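Local coordinates for protein sphingomyelinase-c (Listeria ivanovii, PDB 1ZWX) that belongs to the endonuclease/exonuclease/phosphatase family and has the two-sheet sandwich architecture of the DNase I-like clan, at residues 20-23 with 24-27; 60-63 with 64-68; 230-233 with 234-237. One frame throughout, in Å; residues are numbered along the deposited sequence. Where two conformers were deposited one is given.

Contact 1: 20-23 with 24-27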
loop_
_atom_site.group_PDB
_atom_site.type_symbol
_atom_site.label_atom_id
_atom_site.label_comp_id
_atom_site.label_asym_id
_atom_site.label_seq_id
_atom_site.Cartn_x
_atom_site.Cartn_y
_atom_site.Cartn_z
ATOM N N LEU A 20 -6.430 -9.029 0.754
ATOM C CA LEU A 20 -6.491 -10.406 0.229
ATOM C C LEU A 20 -5.749 -11.349 1.167
ATOM O O LEU A 20 -4.618 -11.794 0.925
ATOM C CB LEU A 20 -5.974 -10.514 -1.221
ATOM C CG LEU A 20 -6.729 -9.649 -2.270
ATOM C CD1 LEU A 20 -5.991 -9.711 -3.618
ATOM C CD2 LEU A 20 -8.276 -9.919 -2.476
ATOM N N PHE A 21 -6.410 -11.634 2.285
ATOM C CA PHE A 21 -5.848 -12.555 3.269
ATOM C C PHE A 21 -5.782 -13.979 2.758
ATOM O O PHE A 21 -6.525 -14.362 1.846
ATOM C CB PHE A 21 -6.678 -12.480 4.543
ATOM C CG PHE A 21 -6.266 -11.355 5.476
ATOM C CD1 PHE A 21 -5.575 -10.220 4.999
ATOM C CD2 PHE A 21 -6.588 -11.422 6.847
ATOM C CE1 PHE A 21 -5.206 -9.169 5.889
ATOM C CE2 PHE A 21 -6.216 -10.397 7.731
ATOM C CZ PHE A 21 -5.533 -9.252 7.238
ATOM N N SER A 22 -4.877 -14.759 3.342
ATOM C CA SER A 22 -4.752 -16.192 3.051
ATOM C C SER A 22 -6.110 -16.912 3.065
ATOM O O SER A 22 -6.813 -16.842 4.051
ATOM C CB SER A 22 -3.858 -16.838 4.108
ATOM O OG SER A 22 -4.073 -18.235 4.160
ATOM N N ARG A 23 -6.452 -17.606 1.978
ATOM C CA ARG A 23 -7.736 -18.334 1.905
ATOM C C ARG A 23 -7.650 -19.629 2.740
ATOM O O ARG A 23 -8.679 -20.231 3.073
ATOM C CB ARG A 23 -8.112 -18.657 0.448
ATOM C CG ARG A 23 -8.645 -17.447 -0.381
ATOM C CD ARG A 23 -8.803 -17.811 -1.882
ATOM N NE ARG A 23 -7.665 -18.572 -2.363
ATOM C CZ ARG A 23 -7.729 -19.735 -3.004
ATOM N NH1 ARG A 23 -8.906 -20.290 -3.319
ATOM N NH2 ARG A 23 -6.609 -20.337 -3.324
ATOM N N ASN A 24 -6.430 -20.067 3.038
ATOM C CA ASN A 24 -6.228 -21.236 3.923
ATOM C C ASN A 24 -6.750 -20.942 5.327
ATOM O O ASN A 24 -7.420 -21.782 5.951
ATOM C CB ASN A 24 -4.751 -21.652 3.945
ATOM C CG ASN A 24 -4.327 -22.386 2.692
ATOM O OD1 ASN A 24 -3.185 -22.266 2.254
ATOM N ND2 ASN A 24 -5.235 -23.160 2.114
ATOM N N ILE A 25 -6.515 -19.726 5.796
ATOM C CA ILE A 25 -6.904 -19.322 7.127
ATOM C C ILE A 25 -8.245 -18.597 7.140
ATOM O O ILE A 25 -9.062 -18.798 8.062
ATOM C CB ILE A 25 -5.814 -18.456 7.778
ATOM C CG1 ILE A 25 -4.452 -19.172 7.693
ATOM C CG2 ILE A 25 -6.191 -18.084 9.192
ATOM C CD1 ILE A 25 -4.457 -20.635 8.304
ATOM N N TYR A 26 -8.476 -17.758 6.124
ATOM C CA TYR A 26 -9.737 -17.007 6.029
ATOM C C TYR A 26 -10.396 -17.265 4.681
ATOM O O TYR A 26 -10.403 -16.383 3.835
ATOM C CB TYR A 26 -9.541 -15.490 6.267
ATOM C CG TYR A 26 -8.815 -15.192 7.554
ATOM C CD1 TYR A 26 -7.427 -15.011 7.559
ATOM C CD2 TYR A 26 -9.496 -15.156 8.781
ATOM C CE1 TYR A 26 -6.738 -14.763 8.741
ATOM C CE2 TYR A 26 -8.803 -14.919 9.974
ATOM C CZ TYR A 26 -7.441 -14.728 9.940
ATOM O OH TYR A 26 -6.747 -14.491 11.097
ATOM N N PRO A 27 -10.945 -18.476 4.474
ATOM C CA PRO A 27 -11.501 -18.891 3.188
ATOM C C PRO A 27 -12.693 -18.104 2.599
ATOM O O PRO A 27 -12.893 -18.164 1.369
ATOM C CB PRO A 27 -11.927 -20.348 3.430
ATOM C CG PRO A 27 -12.073 -20.467 4.867
ATOM C CD PRO A 27 -11.042 -19.561 5.463
#
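Ser-22 and Tyr-26 are joined by a backbone hydrogen bond from Tyr-26 N to Ser-22 O (2.8 Å, N-H...O angle 159°), which closes a single turn of chain just beyond strand 12-20. The same carbonyl takes a second, weak bond from Ile-25 N. The hydroxyl of Ser-22 serves the inner amides of the turn: OG lies opposite the backbone N (chi1 160°), which sets it beside its own carbonyl carbon to accept from Ile-25 N at 3.3 Å and, weakly, from Asn-24 N. CG1 of Ile-25 rests against this oxygen, with OG and CG1 3.7 Å apart.

Phe-21 and Tyr-26 lie next to each other and point the same way. Their rings are inclined at 54°, and Tyr-26 CD1 comes to the edge of the Phe-21 ring, 3.8 Å from Phe-21 CD2. One face of the tyrosine ring carries the CG2 branch of Ile-25, displaced toward the rim.

The guanidinium end of Arg-23 leaves the turn for a salt bridge with Asp-57. Phe-21 also meets Tyr-19 edge-to-face, and its side chain lies near a bound phosphate ion, probably from the crystallisation liquor. With side-chain and main-chain oxygens of one serine both accepting from the amides that follow, 22-26 is an ST motif, here placed on the surface loop leading to helix 31-39.

Contact 2: 60-63 with 64-68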
loop_
_atom_site.group_PDB
_atom_site.type_symbol
_atom_site.label_atom_id
_atom_site.label_comp_id
_atom_site.label_asym_id
_atom_site.label_seq_id
_atom_site.Cartn_x
_atom_site.Cartn_y
_atom_site.Cartn_z
ATOM N N ALA A 60 -5.290 -15.486 -5.141
ATOM C CA ALA A 60 -6.037 -14.261 -5.391
ATOM C C ALA A 60 -5.081 -13.144 -5.834
ATOM O O ALA A 60 -5.431 -12.320 -6.678
ATOM C CB ALA A 60 -6.820 -13.832 -4.167
ATOM N N SER A 61 -3.879 -13.131 -5.261
ATOM C CA SER A 61 -2.893 -12.075 -5.570
ATOM C C SER A 61 -2.361 -12.322 -6.982
ATOM O O SER A 61 -2.292 -11.393 -7.776
ATOM C CB SER A 61 -1.754 -12.105 -4.559
ATOM O OG SER A 61 -2.291 -11.767 -3.280
ATOM N N HIS A 62 -2.033 -13.576 -7.292
ATOM C CA HIS A 62 -1.672 -13.937 -8.677
ATOM C C HIS A 62 -2.766 -13.548 -9.657
ATOM O O HIS A 62 -2.492 -12.916 -10.688
ATOM C CB HIS A 62 -1.298 -15.413 -8.789
ATOM C CG HIS A 62 -1.037 -15.865 -10.197
ATOM N ND1 HIS A 62 -1.990 -16.517 -10.958
ATOM C CD2 HIS A 62 0.059 -15.748 -10.988
ATOM C CE1 HIS A 62 -1.487 -16.789 -12.151
ATOM N NE2 HIS A 62 -0.243 -16.345 -12.192
ATOM N N ARG A 63 -4.019 -13.856 -9.332
ATOM C CA ARG A 63 -5.110 -13.426 -10.178
ATOM C C ARG A 63 -5.177 -11.913 -10.383
ATOM O O ARG A 63 -5.334 -11.425 -11.540
ATOM C CB ARG A 63 -6.464 -13.961 -9.697
ATOM C CG ARG A 63 -7.600 -13.485 -10.603
ATOM C CD ARG A 63 -8.935 -13.971 -10.153
ATOM N NE ARG A 63 -9.126 -15.357 -10.546
ATOM C CZ ARG A 63 -10.285 -16.005 -10.453
ATOM N NH1 ARG A 63 -11.357 -15.389 -9.976
ATOM N NH2 ARG A 63 -10.356 -17.278 -10.826
ATOM N N LEU A 64 -5.108 -11.151 -9.297
ATOM C CA LEU A 64 -5.206 -9.697 -9.397
ATOM C C LEU A 64 -4.073 -9.144 -10.277
ATOM O O LEU A 64 -4.320 -8.334 -11.168
ATOM C CB LEU A 64 -5.160 -9.051 -8.003
ATOM C CG LEU A 64 -5.074 -7.529 -7.970
ATOM C CD1 LEU A 64 -6.218 -6.841 -8.712
ATOM C CD2 LEU A 64 -5.029 -7.099 -6.517
ATOM N N LEU A 65 -2.853 -9.579 -10.014
ATOM C CA LEU A 65 -1.693 -9.076 -10.730
ATOM C C LEU A 65 -1.814 -9.459 -12.209
ATOM O O LEU A 65 -1.511 -8.683 -13.104
ATOM C CB LEU A 65 -0.420 -9.646 -10.122
ATOM C CG LEU A 65 -0.131 -8.999 -8.740
ATOM C CD1 LEU A 65 0.941 -9.771 -8.070
ATOM C CD2 LEU A 65 0.270 -7.545 -8.975
ATOM N N ASN A 66 -2.324 -10.655 -12.451
ATOM C CA ASN A 66 -2.619 -11.068 -13.821
ATOM C C ASN A 66 -3.674 -10.261 -14.549
ATOM O O ASN A 66 -3.466 -9.863 -15.711
ATOM C CB ASN A 66 -2.908 -12.556 -13.871
ATOM C CG ASN A 66 -1.805 -13.285 -14.515
ATOM O OD1 ASN A 66 -0.872 -13.758 -13.862
ATOM N ND2 ASN A 66 -1.845 -13.310 -15.838
ATOM N N ASN A 67 -4.781 -9.998 -13.868
ATOM C CA ASN A 67 -5.830 -9.135 -14.367
ATOM C C ASN A 67 -5.332 -7.729 -14.692
ATOM O O ASN A 67 -5.949 -7.019 -15.496
ATOM C CB ASN A 67 -6.951 -8.979 -13.335
ATOM C CG ASN A 67 -7.772 -10.260 -13.128
ATOM O OD1 ASN A 67 -7.642 -11.203 -13.879
ATOM N ND2 ASN A 67 -8.607 -10.282 -12.072
ATOM N N LEU A 68 -4.257 -7.313 -14.013
ATOM C CA LEU A 68 -3.764 -5.931 -14.119
ATOM C C LEU A 68 -2.718 -5.764 -15.219
ATOM O O LEU A 68 -2.297 -4.631 -15.518
ATOM C CB LEU A 68 -3.173 -5.465 -12.764
ATOM C CG LEU A 68 -4.185 -5.104 -11.658
ATOM C CD1 LEU A 68 -3.458 -4.803 -10.353
ATOM C CD2 LEU A 68 -5.088 -3.933 -12.067
#
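Four backbone hydrogen bonds link Ala-60, Ser-61, His-62 and Arg-63 to the residues four places on, in the i to i+4 pattern of an alpha helix. Leu-64 N to Ala-60 O and Leu-65 N to Ser-61 O both measure 2.9 Å. The last of the four, Asn-67 N to Arg-63 O, measures 2.8 Å. Side-chain carbons also pack on these carbonyl oxygens: Leu-65 CG lies 3.4 Å from Ser-61 O, and Leu-64 CB 3.5 Å from Ala-60 O.

Among the polar side chains, His-62 and Asn-66 run side by side away from the helix. Asn-66 OD1 stands over one face of the imidazole, 3.1 Å from His-62 NE2, and since it lies above the ring the pair makes no hydrogen bond. Ring and amide planes are 53° apart. This pose goes with an Asn-66 chi1 of -108°, well off a staggered value.

Helix 58-67 is one of the helices lying against a sheet of the DNase I-like sandwich, its neighbour 31-39 beside it.

Arg-63 and Asn-67 cross at a slant: the amide of Asn-67 passes the aliphatic part of the arginine, with ND2 3.7 Å from Arg-63 CG. A bend at chi3 (-78°) then turns the guanidinium aside. Both side chains end on helix 31-39, where the two oxygens of Asp-36 are shared out, OD2 to Arg-63 NH1 in a salt bridge and OD1 to Asn-67 ND2, which also bonds to Ala-35 O.

Most of the apolar contacts face the sheet. Leu-64 packs on Leu-52, Val-18 and Leu-20, and also on Ile-38 of helix 31-39, while Leu-65 meets Leu-52, Ala-104 and Val-106.

Contact 3: 230-233 with 234-237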
loop_
_atom_site.group_PDB
_atom_site.type_symbol
_atom_site.label_atom_id
_atom_site.label_comp_id
_atom_site.label_asym_id
_atom_site.label_seq_id
_atom_site.Cartn_x
_atom_site.Cartn_y
_atom_site.Cartn_z
ATOM N N THR A 230 -17.574 2.960 9.992
ATOM C CA THR A 230 -18.891 3.584 9.897
ATOM C C THR A 230 -19.478 3.539 8.488
ATOM O O THR A 230 -20.684 3.668 8.343
ATOM C CB THR A 230 -18.967 5.032 10.506
ATOM O OG1 THR A 230 -18.308 5.984 9.659
ATOM C CG2 THR A 230 -18.365 5.091 11.861
ATOM N N THR A 231 -18.644 3.323 7.456
ATOM C CA THR A 231 -19.112 3.263 6.066
ATOM C C THR A 231 -18.772 1.976 5.293
ATOM O O THR A 231 -19.425 1.644 4.300
ATOM C CB THR A 231 -18.576 4.487 5.242
ATOM O OG1 THR A 231 -17.139 4.460 5.213
ATOM C CG2 THR A 231 -19.037 5.817 5.853
ATOM N N ASN A 232 -17.718 1.272 5.706
ATOM C CA ASN A 232 -17.227 0.127 4.945
ATOM C C ASN A 232 -18.018 -1.130 5.316
ATOM O O ASN A 232 -18.017 -1.532 6.476
ATOM C CB ASN A 232 -15.724 -0.063 5.203
ATOM C CG ASN A 232 -15.079 -1.046 4.271
ATOM O OD1 ASN A 232 -15.261 -2.248 4.395
ATOM N ND2 ASN A 232 -14.274 -0.544 3.345
ATOM N N SER A 233 -18.686 -1.739 4.333
ATOM C CA SER A 233 -19.523 -2.908 4.585
ATOM C C SER A 233 -18.740 -4.085 5.228
ATOM O O SER A 233 -19.277 -4.791 6.090
ATOM C CB SER A 233 -20.189 -3.335 3.292
ATOM O OG SER A 233 -19.245 -3.878 2.377
ATOM N N MET A 234 -17.473 -4.277 4.832
ATOM C CA MET A 234 -16.648 -5.370 5.374
ATOM C C MET A 234 -16.248 -5.106 6.844
ATOM O O MET A 234 -16.183 -6.037 7.645
ATOM C CB MET A 234 -15.414 -5.649 4.491
ATOM C CG MET A 234 -15.732 -5.904 2.977
ATOM S SD MET A 234 -14.309 -6.088 1.846
ATOM C CE MET A 234 -13.835 -7.723 2.352
ATOM N N LEU A 235 -15.996 -3.851 7.206
ATOM C CA LEU A 235 -15.642 -3.513 8.591
ATOM C C LEU A 235 -16.865 -3.488 9.530
ATOM O O LEU A 235 -16.724 -3.663 10.744
ATOM C CB LEU A 235 -14.908 -2.175 8.667
ATOM C CG LEU A 235 -13.517 -2.139 8.035
ATOM C CD1 LEU A 235 -12.923 -0.746 8.153
ATOM C CD2 LEU A 235 -12.607 -3.182 8.692
ATOM N N LYS A 236 -18.044 -3.235 8.975
ATOM C CA LYS A 236 -19.281 -3.284 9.742
ATOM C C LYS A 236 -19.488 -4.672 10.329
ATOM O O LYS A 236 -20.028 -4.822 11.424
ATOM C CB LYS A 236 -20.465 -2.879 8.868
ATOM C CG LYS A 236 -20.492 -1.382 8.638
ATOM C CD LYS A 236 -21.609 -0.964 7.708
ATOM C CE LYS A 236 -21.703 0.532 7.677
ATOM N NZ LYS A 236 -22.536 0.988 6.551
ATOM N N GLU A 237 -19.044 -5.675 9.584
ATOM C CA GLU A 237 -19.029 -7.053 10.034
ATOM C C GLU A 237 -17.933 -7.291 11.095
ATOM O O GLU A 237 -18.232 -7.741 12.201
ATOM C CB GLU A 237 -18.883 -7.991 8.813
ATOM C CG GLU A 237 -19.069 -9.504 9.067
ATOM C CD GLU A 237 -20.351 -9.877 9.856
ATOM O OE1 GLU A 237 -20.346 -10.925 10.534
ATOM O OE2 GLU A 237 -21.354 -9.135 9.818
HETATM O O HOH W 1 -21.812 -0.369 4.375
#
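Asn-232 caps the start of helix 233-238, and here the contact is tight. Its OD1 receives Met-234 N at 3.0 Å and Leu-235 N at 3.3 Å, both weak bonds, while its backbone O accepts from Lys-236 N (3.0 Å, N-H...O angle 149°) and, weakly, from Leu-235 N. With CG turned away from the backbone N (chi1 -169°), the amide swings alongside the first turn. Met-234 CB then lies 3.4 Å from OD1, and CB, CG and CD1 of Leu-235 all lie alongside Asn-232 CB. The far end of the amide is also held, ND2 bonding to Ser-289 O, which fixes which way round the group sits. Ser-233 OG leaves for Asp-287 and the backbone N of Gln-286.

The solvent side is looser. Lys-236 stretches its chain back over the loop: CG passes 3.3 Å from Asn-232 O, and CE reaches 3.4 Å from Thr-230 O. Its NZ makes no direct bond to the loop. A water accepts from NZ at 2.7 Å and donates to Thr-231 O, bridging the two.

The N-cap thus occupies amides of the first turn that have no preceding helical carbonyl. The lysine charge, close to this helix start, is probably eased by the water and the loop carbonyls.

How the contacts relate
From the N terminus, strand 12-20 runs into contact 1, which closes a small turn at its exit; contact 2 then spans two turns of helix 58-67, and contact 3 closes the start of helix 233-238 much later. All three are local and in series, so none nests within or crosses another. Contacts 1 and 2 touch: Leu-20 CD1 meets Leu-64 CD2 at 4.0 Å, fastening the end of strand 12-20 to the helix packed on its sheet. Contact 3 stands apart, its nearest atoms about 8 Å from contact 1 and about 11 Å from contact 2, and joins its short helix to strand 281-285 and nearby loops.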